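Local coordinates for UDP-galactopyranose mutase (Deinococcus radiodurans, PDB 3HDQ), which probably catalyses the interconversion of UDP-galactopyranose and UDP-galactofuranose, using a bound flavin-adenine dinucleotide, at residues D73-L78 with H317-V322; V149-E154 with V162-V167; R275-R280 with D332-V337. All coordinates share one frame; numbering follows the deposited sequence. Where two conformers were deposited one is given.

Contact 1. Residues D73-L78 with H317-V322; sequences DDAGVL and HHQTSV
His317 and Ser321 receive the type I beta turn Asp73-Gly76, which joins strands 71-72 and 78-79 and here packs against the start of strand 320-336. His317 can be followed outward. From CB, CG is set anti to the backbone N (chi1 -162°), which swings the imidazole toward the turn. Over one face of the ring lies Val77 CG2, 3.8 Å from the ring centroid and 6° off its normal, a CH-pi contact. At the near edge ND1 accepts the amide of Gln319, which lies in the ring plane at 2.9 Å from N to ND1. CD2 passes 3.5 Å from Gly76 O, and at the far end NE2 gives its hydrogen to Ala75 O at 2.9 Å; that oxygen is met from above its carbonyl plane. With ND1 accepting and NE2 donating, the geometry is consistent with a neutral ring protonated at NE2. An alanine in place of His317 removes the ring, and Ala75 O would probably lose its donor while Val77 CG2 lost its flat partner. The turn itself is braced by Asp73 OD1, which takes Val77 N at 2.8 Å. Its other oxygen reaches across: Ser321 OG, also bonded to Thr283, donates to the syn lone pair of Asp73 OD2 at 2.6 Å.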
loop_
_atom_site.group_PDB
_atom_site.type_symbol
_atom_site.label_atom_id
_atom_site.label_comp_id
_atom_site.label_asym_id
_atom_site.label_seq_id
_atom_site.Cartn_x
_atom_site.Cartn_y
_atom_site.Cartn_z
ATOM N N ASP A 73 10.486 1.735 -0.339
ATOM C CA ASP A 73 11.053 2.025 -1.660
ATOM C C ASP A 73 11.647 0.785 -2.337
ATOM O O ASP A 73 11.533 -0.319 -1.815
ATOM C CB ASP A 73 12.091 3.153 -1.583
ATOM C CG ASP A 73 13.330 2.777 -0.772
ATOM O OD1 ASP A 73 13.602 1.581 -0.505
ATOM O OD2 ASP A 73 14.053 3.716 -0.406
ATOM N N ASP A 74 12.280 0.970 -3.491
ATOM C CA ASP A 74 12.818 -0.163 -4.251
ATOM C C ASP A 74 13.795 -1.005 -3.429
ATOM O O ASP A 74 13.905 -2.221 -3.632
ATOM C CB ASP A 74 13.496 0.313 -5.537
ATOM C CG ASP A 74 12.492 0.739 -6.601
ATOM O OD1 ASP A 74 11.268 0.632 -6.354
ATOM O OD2 ASP A 74 12.925 1.175 -7.687
ATOM N N ALA A 75 14.492 -0.360 -2.495
ATOM C CA ALA A 75 15.509 -1.042 -1.692
ATOM C C ALA A 75 14.941 -1.665 -0.420
ATOM O O ALA A 75 15.665 -2.329 0.322
ATOM C CB ALA A 75 16.641 -0.087 -1.348
ATOM N N GLY A 76 13.658 -1.434 -0.158
ATOM C CA GLY A 76 13.034 -1.929 1.056
ATOM C C GLY A 76 13.185 -1.005 2.259
ATOM O O GLY A 76 13.080 -1.448 3.403
ATOM N N VAL A 77 13.446 0.278 2.013
ATOM C CA VAL A 77 13.519 1.252 3.100
ATOM C C VAL A 77 12.195 2.018 3.225
ATOM O O VAL A 77 11.666 2.514 2.240
ATOM C CB VAL A 77 14.689 2.251 2.902
ATOM C CG1 VAL A 77 14.730 3.269 4.051
ATOM C CG2 VAL A 77 16.015 1.510 2.800
ATOM N N LEU A 78 11.657 2.088 4.436
ATOM C CA LEU A 78 10.453 2.868 4.705
ATOM C C LEU A 78 10.734 4.362 4.551
ATOM O O LEU A 78 11.565 4.902 5.266
ATOM C CB LEU A 78 9.955 2.575 6.120
ATOM C CG LEU A 78 8.648 3.232 6.572
ATOM C CD1 LEU A 78 7.468 2.803 5.684
ATOM C CD2 LEU A 78 8.381 2.894 8.027
ATOM N N HIS A 317 18.432 -1.597 8.566
ATOM C CA HIS A 317 18.625 -1.928 7.159
ATOM C C HIS A 317 20.100 -1.695 6.829
ATOM O O HIS A 317 20.741 -0.862 7.456
ATOM C CB HIS A 317 17.746 -1.015 6.299
ATOM C CG HIS A 317 17.524 -1.501 4.897
ATOM N ND1 HIS A 317 18.504 -1.460 3.925
ATOM C CD2 HIS A 317 16.415 -1.992 4.288
ATOM C CE1 HIS A 317 18.015 -1.922 2.787
ATOM N NE2 HIS A 317 16.747 -2.247 2.979
ATOM N N HIS A 318 20.644 -2.416 5.855
ATOM C CA HIS A 318 22.073 -2.282 5.558
ATOM C C HIS A 318 22.337 -1.140 4.588
ATOM O O HIS A 318 23.476 -0.718 4.407
ATOM C CB HIS A 318 22.673 -3.595 5.031
ATOM C CG HIS A 318 22.230 -3.943 3.650
ATOM N ND1 HIS A 318 20.929 -4.293 3.354
ATOM C CD2 HIS A 318 22.909 -3.985 2.478
ATOM C CE1 HIS A 318 20.826 -4.540 2.059
ATOM N NE2 HIS A 318 22.013 -4.360 1.505
ATOM N N GLN A 319 21.276 -0.642 3.969
ATOM C CA GLN A 319 21.371 0.582 3.190
ATOM C C GLN A 319 20.578 1.699 3.844
ATOM O O GLN A 319 20.004 1.513 4.911
ATOM C CB GLN A 319 20.887 0.349 1.770
ATOM C CG GLN A 319 21.708 -0.694 1.060
ATOM C CD GLN A 319 21.158 -1.014 -0.289
ATOM O OE1 GLN A 319 19.971 -1.300 -0.431
ATOM N NE2 GLN A 319 22.013 -0.969 -1.302
ATOM N N THR A 320 20.566 2.865 3.207
ATOM C CA THR A 320 19.855 4.001 3.756
ATOM C C THR A 320 19.267 4.830 2.624
ATOM O O THR A 320 19.866 4.943 1.552
ATOM C CB THR A 320 20.767 4.869 4.666
ATOM O OG1 THR A 320 19.975 5.831 5.368
ATOM C CG2 THR A 320 21.816 5.591 3.860
ATOM N N SER A 321 18.076 5.376 2.852
ATOM C CA SER A 321 17.434 6.248 1.873
ATOM C C SER A 321 17.234 7.662 2.413
ATOM O O SER A 321 16.819 7.859 3.559
ATOM C CB SER A 321 16.083 5.677 1.424
ATOM O OG SER A 321 16.256 4.488 0.698
ATOM N N VAL A 322 17.515 8.639 1.561
ATOM C CA VAL A 322 17.398 10.043 1.922
ATOM C C VAL A 322 16.590 10.801 0.873
ATOM O O VAL A 322 16.432 10.335 -0.262
ATOM C CB VAL A 322 18.788 10.708 2.037
ATOM C CG1 VAL A 322 19.648 9.973 3.034
ATOM C CG2 VAL A 322 19.471 10.764 0.670
#

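Contact 2. Residues V149-E154 with V162-V167; sequences VAEKVE and VVVSKV
Glu151 and Ser165 are the pair whose CA atoms come nearest each other, 4.7 Å apart, where the extended chain after helix 139-149 runs past helix 159-184. The polar link is a single backbone bond: Glu151 N donates to Val164 O at 3.0 Å, nearly straight at 176° about the hydrogen. Val163 O, one residue earlier, takes both Lys166 N and Val167 N, so the helix makes bonds of 3-10 and alpha spacing side by side here. A second backbone approach is of the CA-H...O kind, with Ser165 CA 3.0 Å from Glu151 O.

Van der Waals contacts surround these. The extended Glu151 chain lies obliquely across Val164, whose CG2 comes 3.4 Å from Glu151 CD. Ala150 CB rests on Ser165 O at 3.4 Å, and Val149 CG2 touches Val167 O at 3.5 Å, methyl groups lying against carbonyl oxygens of the helix. Ser165 CB meets Val153 CG2 at 3.9 Å, while the bent Lys152 chain brings its CE to the same CB.

The carboxylate of Glu151 forms a salt bridge through OE2 with Arg169 on the same helix, while Ser165 OG bonds back to Asp161 O a turn earlier. Val167 lies about 6 Å from Phe176, side chain to side chain. The whole is a connection between consecutive helices folded back along the second one, the helix that further on carries the substrate-binding residues Phe175, Phe176, Tyr179 and Thr180.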
loop_
_atom_site.group_PDB
_atom_site.type_symbol
_atom_site.label_atom_id
_atom_site.label_comp_id
_atom_site.label_asym_id
_atom_site.label_seq_id
_atom_site.Cartn_x
_atom_site.Cartn_y
_atom_site.Cartn_z
ATOM N N VAL A 149 22.374 42.469 20.986
ATOM C CA VAL A 149 22.429 42.556 19.524
ATOM C C VAL A 149 21.039 42.757 18.917
ATOM O O VAL A 149 20.900 43.140 17.754
ATOM C CB VAL A 149 23.106 41.323 18.873
ATOM C CG1 VAL A 149 24.600 41.283 19.205
ATOM C CG2 VAL A 149 22.409 40.036 19.297
ATOM N N ALA A 150 20.014 42.501 19.716
ATOM C CA ALA A 150 18.645 42.609 19.239
ATOM C C ALA A 150 18.340 44.021 18.733
ATOM O O ALA A 150 18.866 45.012 19.254
ATOM C CB ALA A 150 17.665 42.201 20.338
ATOM N N GLU A 151 17.599 44.086 17.655
ATOM C CA GLU A 151 17.116 45.316 17.130
ATOM C C GLU A 151 15.720 45.472 17.637
ATOM O O GLU A 151 14.994 44.534 17.761
ATOM C CB GLU A 151 17.057 45.267 15.631
ATOM C CG GLU A 151 18.323 44.976 15.018
ATOM C CD GLU A 151 18.258 45.130 13.571
ATOM O OE1 GLU A 151 19.237 44.885 12.894
ATOM O OE2 GLU A 151 17.203 45.497 13.098
ATOM N N LYS A 152 15.335 46.678 17.955
ATOM C CA LYS A 152 13.969 46.829 18.308
ATOM C C LYS A 152 13.137 47.319 17.187
ATOM O O LYS A 152 13.585 47.917 16.246
ATOM C CB LYS A 152 13.744 47.628 19.562
ATOM C CG LYS A 152 12.558 47.048 20.287
ATOM C CD LYS A 152 11.926 45.954 19.411
ATOM C CE LYS A 152 11.909 44.607 20.065
ATOM N NZ LYS A 152 10.533 44.080 20.323
ATOM N N VAL A 153 11.885 46.985 17.359
ATOM C CA VAL A 153 10.848 46.947 16.393
ATOM C C VAL A 153 9.714 47.284 17.302
ATOM O O VAL A 153 9.497 46.625 18.285
ATOM C CB VAL A 153 10.668 45.517 15.934
ATOM C CG1 VAL A 153 9.433 45.345 15.199
ATOM C CG2 VAL A 153 11.844 45.055 15.165
ATOM N N GLU A 154 9.004 48.341 16.989
ATOM C CA GLU A 154 7.939 48.779 17.846
ATOM C C GLU A 154 6.747 47.860 17.778
ATOM O O GLU A 154 6.032 47.669 18.736
ATOM C CB GLU A 154 7.594 50.194 17.483
ATOM C CG GLU A 154 8.570 51.200 18.101
ATOM C CD GLU A 154 7.860 52.377 18.721
ATOM O OE1 GLU A 154 6.627 52.252 18.922
ATOM O OE2 GLU A 154 8.517 53.413 18.984
ATOM N N VAL A 162 10.391 39.225 13.744
ATOM C CA VAL A 162 10.371 38.283 14.867
ATOM C C VAL A 162 11.762 37.791 15.233
ATOM O O VAL A 162 12.052 37.549 16.398
ATOM C CB VAL A 162 9.466 37.040 14.641
ATOM C CG1 VAL A 162 8.246 37.107 15.532
ATOM C CG2 VAL A 162 9.093 36.886 13.188
ATOM N N VAL A 163 12.616 37.652 14.231
ATOM C CA VAL A 163 13.953 37.124 14.447
ATOM C C VAL A 163 14.940 38.217 14.847
ATOM O O VAL A 163 15.596 38.126 15.880
ATOM C CB VAL A 163 14.456 36.392 13.186
ATOM C CG1 VAL A 163 15.920 35.967 13.348
ATOM C CG2 VAL A 163 13.548 35.199 12.893
ATOM N N VAL A 164 15.029 39.258 14.031
ATOM C CA VAL A 164 16.006 40.317 14.254
ATOM C C VAL A 164 15.808 41.019 15.612
ATOM O O VAL A 164 16.742 41.558 16.181
ATOM C CB VAL A 164 16.007 41.312 13.070
ATOM C CG1 VAL A 164 14.917 42.384 13.234
ATOM C CG2 VAL A 164 17.368 41.931 12.902
ATOM N N SER A 165 14.595 40.969 16.144
ATOM C CA SER A 165 14.290 41.604 17.425
ATOM C C SER A 165 14.608 40.713 18.624
ATOM O O SER A 165 14.474 41.138 19.778
ATOM C CB SER A 165 12.811 42.022 17.478
ATOM O OG SER A 165 11.963 40.896 17.600
ATOM N N LYS A 166 15.020 39.479 18.349
ATOM C CA LYS A 166 15.342 38.533 19.414
ATOM C C LYS A 166 16.812 38.124 19.443
ATOM O O LYS A 166 17.401 37.999 20.522
ATOM C CB LYS A 166 14.439 37.296 19.333
ATOM C CG LYS A 166 12.976 37.610 19.582
ATOM C CD LYS A 166 12.108 36.366 19.582
ATOM C CE LYS A 166 10.637 36.773 19.608
ATOM N NZ LYS A 166 9.731 35.602 19.710
ATOM N N VAL A 167 17.401 37.918 18.268
ATOM C CA VAL A 167 18.788 37.459 18.187
ATOM C C VAL A 167 19.652 38.320 17.276
ATOM O O VAL A 167 20.807 37.986 17.009
ATOM C CB VAL A 167 18.879 36.004 17.688
ATOM C CG1 VAL A 167 18.201 35.065 18.666
ATOM C CG2 VAL A 167 18.283 35.883 16.284
#

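Contact 3. Residues R275-R280 with D332-V337; sequences RSLEFR and DPYYPV. With GDU (galactose-uridine-5'-diphosphate), chain K.
Arg275 faces both Tyr334 and Tyr335 in a classic beta bulge beside the substrate pocket, where Tyr335 meets the bound UDP-galactose. Arg275 O accepts two amides, from Tyr334 N at 3.0 Å and Tyr335 N at 3.2 Å, and Arg275 N returns a bond to Tyr335 O at 2.8 Å, completing an antiparallel hydrogen-bonded pair. One residue on, Ser276 OG, anti to its own amide nitrogen (chi1 -164°), is thereby turned to Asp332 and donates to Asp332 O at 2.5 Å.

The bulge sends the two tyrosines along different paths. The Tyr334 ring presents its edge to Leu277 N, its CD1 lies 3.8 Å from Leu277 CB, and its hydroxyl oxygen comes 3.7 Å from Phe279 CE1 near the plane of that ring. Leu277 CD1 meets the edge of the Tyr335 ring, 3.6 Å from CE1. Leu277 and both tyrosines also touch the flavin cofactor.

Beyond Leu277, Tyr335 OH donates to O1B of the substrate's beta phosphate at 2.8 Å. Arg198, Arg305, Tyr209 and Tyr370 are further hydrogen-bonding partners of the ligand. Tyr335 adds a hydroxyl donor to this set, and its donation to O1B probably helps to disperse the charge of the beta phosphate.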
loop_
_atom_site.group_PDB
_atom_site.type_symbol
_atom_site.label_atom_id
_atom_site.label_comp_id
_atom_site.label_asym_id
_atom_site.label_seq_id
_atom_site.Cartn_x
_atom_site.Cartn_y
_atom_site.Cartn_z
ATOM N N ARG A 275 2.894 27.348 -1.976
ATOM C CA ARG A 275 4.251 26.974 -2.326
ATOM C C ARG A 275 4.332 25.456 -2.521
ATOM O O ARG A 275 3.662 24.702 -1.822
ATOM C CB ARG A 275 5.217 27.454 -1.248
ATOM C CG ARG A 275 6.675 27.368 -1.656
ATOM C CD ARG A 275 7.031 28.366 -2.745
ATOM N NE ARG A 275 8.478 28.523 -2.783
ATOM C CZ ARG A 275 9.170 29.051 -3.785
ATOM N NH1 ARG A 275 8.563 29.490 -4.880
ATOM N NH2 ARG A 275 10.486 29.140 -3.685
ATOM N N SER A 276 5.131 25.015 -3.484
ATOM C CA SER A 276 5.259 23.592 -3.782
ATOM C C SER A 276 6.692 23.108 -3.530
ATOM O O SER A 276 7.557 23.890 -3.151
ATOM C CB SER A 276 4.849 23.327 -5.232
ATOM O OG SER A 276 4.602 21.948 -5.472
ATOM N N LEU A 277 6.937 21.820 -3.760
ATOM C CA LEU A 277 8.254 21.218 -3.556
ATOM C C LEU A 277 8.543 20.180 -4.616
ATOM O O LEU A 277 7.635 19.538 -5.132
ATOM C CB LEU A 277 8.334 20.523 -2.195
ATOM C CG LEU A 277 8.249 21.453 -0.997
ATOM C CD1 LEU A 277 8.052 20.673 0.287
ATOM C CD2 LEU A 277 9.495 22.331 -0.943
ATOM N N GLU A 278 9.823 20.005 -4.925
ATOM C CA GLU A 278 10.256 18.858 -5.701
ATOM C C GLU A 278 11.173 18.010 -4.831
ATOM O O GLU A 278 12.087 18.526 -4.199
ATOM C CB GLU A 278 10.970 19.287 -6.973
ATOM C CG GLU A 278 11.569 18.120 -7.741
ATOM C CD GLU A 278 12.562 18.562 -8.794
ATOM O OE1 GLU A 278 12.540 19.752 -9.172
ATOM O OE2 GLU A 278 13.368 17.722 -9.241
ATOM N N PHE A 279 10.916 16.709 -4.795
ATOM C CA PHE A 279 11.661 15.812 -3.929
ATOM C C PHE A 279 12.592 14.942 -4.740
ATOM O O PHE A 279 12.171 14.315 -5.703
ATOM C CB PHE A 279 10.703 14.910 -3.141
ATOM C CG PHE A 279 9.634 15.659 -2.398
ATOM C CD1 PHE A 279 8.374 15.823 -2.952
ATOM C CD2 PHE A 279 9.890 16.201 -1.153
ATOM C CE1 PHE A 279 7.379 16.505 -2.274
ATOM C CE2 PHE A 279 8.905 16.892 -0.460
ATOM C CZ PHE A 279 7.644 17.045 -1.019
ATOM N N ARG A 280 13.863 14.907 -4.358
ATOM C CA ARG A 280 14.782 13.981 -4.984
ATOM C C ARG A 280 15.241 12.922 -3.987
ATOM O O ARG A 280 15.960 13.197 -3.020
ATOM C CB ARG A 280 15.945 14.713 -5.659
ATOM C CG ARG A 280 15.526 15.314 -6.989
ATOM C CD ARG A 280 16.585 16.203 -7.593
ATOM N NE ARG A 280 15.971 17.263 -8.386
ATOM C CZ ARG A 280 16.647 18.190 -9.053
ATOM N NH1 ARG A 280 17.975 18.191 -9.037
ATOM N NH2 ARG A 280 15.992 19.116 -9.740
ATOM N N ASP A 332 2.084 20.703 -7.062
ATOM C CA ASP A 332 1.043 20.459 -6.055
ATOM C C ASP A 332 1.235 21.368 -4.846
ATOM O O ASP A 332 2.359 21.570 -4.393
ATOM C CB ASP A 332 1.033 19.000 -5.587
ATOM C CG ASP A 332 0.576 18.040 -6.664
ATOM O OD1 ASP A 332 -0.103 18.480 -7.621
ATOM O OD2 ASP A 332 0.896 16.838 -6.539
ATOM N N PRO A 333 0.133 21.916 -4.314
ATOM C CA PRO A 333 0.256 22.894 -3.231
ATOM C C PRO A 333 0.558 22.188 -1.915
ATOM O O PRO A 333 -0.162 21.251 -1.577
ATOM C CB PRO A 333 -1.141 23.535 -3.177
ATOM C CG PRO A 333 -2.075 22.470 -3.694
ATOM C CD PRO A 333 -1.271 21.583 -4.631
ATOM N N TYR A 334 1.592 22.629 -1.197
ATOM C CA TYR A 334 1.943 22.051 0.105
ATOM C C TYR A 334 1.905 23.070 1.249
ATOM O O TYR A 334 1.671 22.701 2.396
ATOM C CB TYR A 334 3.333 21.404 0.077
ATOM C CG TYR A 334 3.491 20.257 -0.898
ATOM C CD1 TYR A 334 4.525 20.250 -1.819
ATOM C CD2 TYR A 334 2.610 19.181 -0.895
ATOM C CE1 TYR A 334 4.684 19.221 -2.708
ATOM C CE2 TYR A 334 2.764 18.135 -1.788
ATOM C CZ TYR A 334 3.804 18.163 -2.695
ATOM O OH TYR A 334 3.978 17.125 -3.596
ATOM N N TYR A 335 2.139 24.343 0.933
ATOM C CA TYR A 335 2.185 25.396 1.946
ATOM C C TYR A 335 1.332 26.594 1.545
ATOM O O TYR A 335 1.488 27.120 0.444
ATOM C CB TYR A 335 3.606 25.944 2.089
ATOM C CG TYR A 335 4.698 24.975 2.508
ATOM C CD1 TYR A 335 5.331 24.164 1.578
ATOM C CD2 TYR A 335 5.130 24.917 3.831
ATOM C CE1 TYR A 335 6.334 23.304 1.954
ATOM C CE2 TYR A 335 6.136 24.059 4.215
ATOM C CZ TYR A 335 6.737 23.257 3.275
ATOM O OH TYR A 335 7.735 22.398 3.651
ATOM N N PRO A 336 0.460 27.063 2.447
ATOM C CA PRO A 336 -0.060 28.414 2.240
ATOM C C PRO A 336 1.106 29.387 2.407
ATOM O O PRO A 336 2.118 29.017 3.014
ATOM C CB PRO A 336 -1.046 28.604 3.403
ATOM C CG PRO A 336 -1.159 27.271 4.077
ATOM C CD PRO A 336 0.077 26.511 3.754
ATOM N N VAL A 337 0.964 30.606 1.894
ATOM C CA VAL A 337 2.023 31.609 1.963
ATOM C C VAL A 337 1.587 32.811 2.819
ATOM O O VAL A 337 1.141 33.826 2.290
ATOM C CB VAL A 337 2.411 32.078 0.544
ATOM C CG1 VAL A 337 3.583 33.053 0.587
ATOM C CG2 VAL A 337 2.736 30.873 -0.340
HETATM N N1 GDU K . 13.494 28.578 9.033
HETATM C C2 GDU K . 14.662 28.923 8.747
HETATM N N3 GDU K . 15.820 28.421 8.829
HETATM C C4 GDU K . 15.820 27.181 9.348
HETATM C C5 GDU K . 14.517 26.597 9.747
HETATM C C6 GDU K . 13.398 27.325 9.564
HETATM O O2 GDU K . 14.700 30.218 8.166
HETATM O O4 GDU K . 16.862 26.540 9.463
HETATM C C1D GDU K . 12.329 29.380 8.790
HETATM C C2D GDU K . 11.726 29.387 7.364
HETATM O O2D GDU K . 11.025 30.590 7.074
HETATM C C3D GDU K . 10.806 28.187 7.447
HETATM C C4D GDU K . 10.160 28.479 8.801
HETATM O O4D GDU K . 11.202 29.028 9.614
HETATM O O3D GDU K . 9.881 28.169 6.363
HETATM C C5D GDU K . 9.315 27.365 9.400
HETATM O O5D GDU K . 10.255 26.297 9.622
HETATM P PA GDU K . 9.835 24.758 9.543
HETATM O O1A GDU K . 10.941 23.953 10.133
HETATM O O2A GDU K . 8.621 24.578 10.355
HETATM O O3A GDU K . 9.681 24.302 8.030
HETATM P PB GDU K . 8.734 23.114 7.587
HETATM O O1B GDU K . 8.926 23.124 6.117
HETATM O O2B GDU K . 7.281 23.280 7.839
HETATM O O3B GDU K . 9.226 21.672 8.097
HETATM C "C1'" GDU K . 8.578 20.391 8.222
HETATM C "C2'" GDU K . 7.821 20.342 9.565
HETATM C "C3'" GDU K . 8.825 20.831 10.635
HETATM C "C4'" GDU K . 9.937 19.748 10.771
HETATM C "C5'" GDU K . 10.522 19.460 9.360
HETATM C "C6'" GDU K . 11.433 18.200 9.310
HETATM O "O2'" GDU K . 6.602 21.106 9.518
HETATM O "O3'" GDU K . 8.116 21.065 11.873
HETATM O "O4'" GDU K . 9.341 18.567 11.348
HETATM O "O5'" GDU K . 9.621 19.386 8.220
HETATM O "O6'" GDU K . 12.842 18.528 9.369
#

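How the contacts relate
From the N terminus, residues 73-78 come first and meet their partner only at 317-322, with 238 residues between, closing contact 1. Within that span contact 2 opens at 149-154 and closes almost at once at 162-167, a short local closure between successive helices. Contact 3 opens afterwards at 275-280, still inside the span of contact 1, but closes at 332-337, beyond its end, so contacts 1 and 3 cross. These two share strand 320-336 and approach to about 4 Å between nearest atoms, tying the 73-78 turn and the substrate pocket to one mixed sheet. Contact 2 lies apart in the helical region, its centre about 29 Å from that of contact 3.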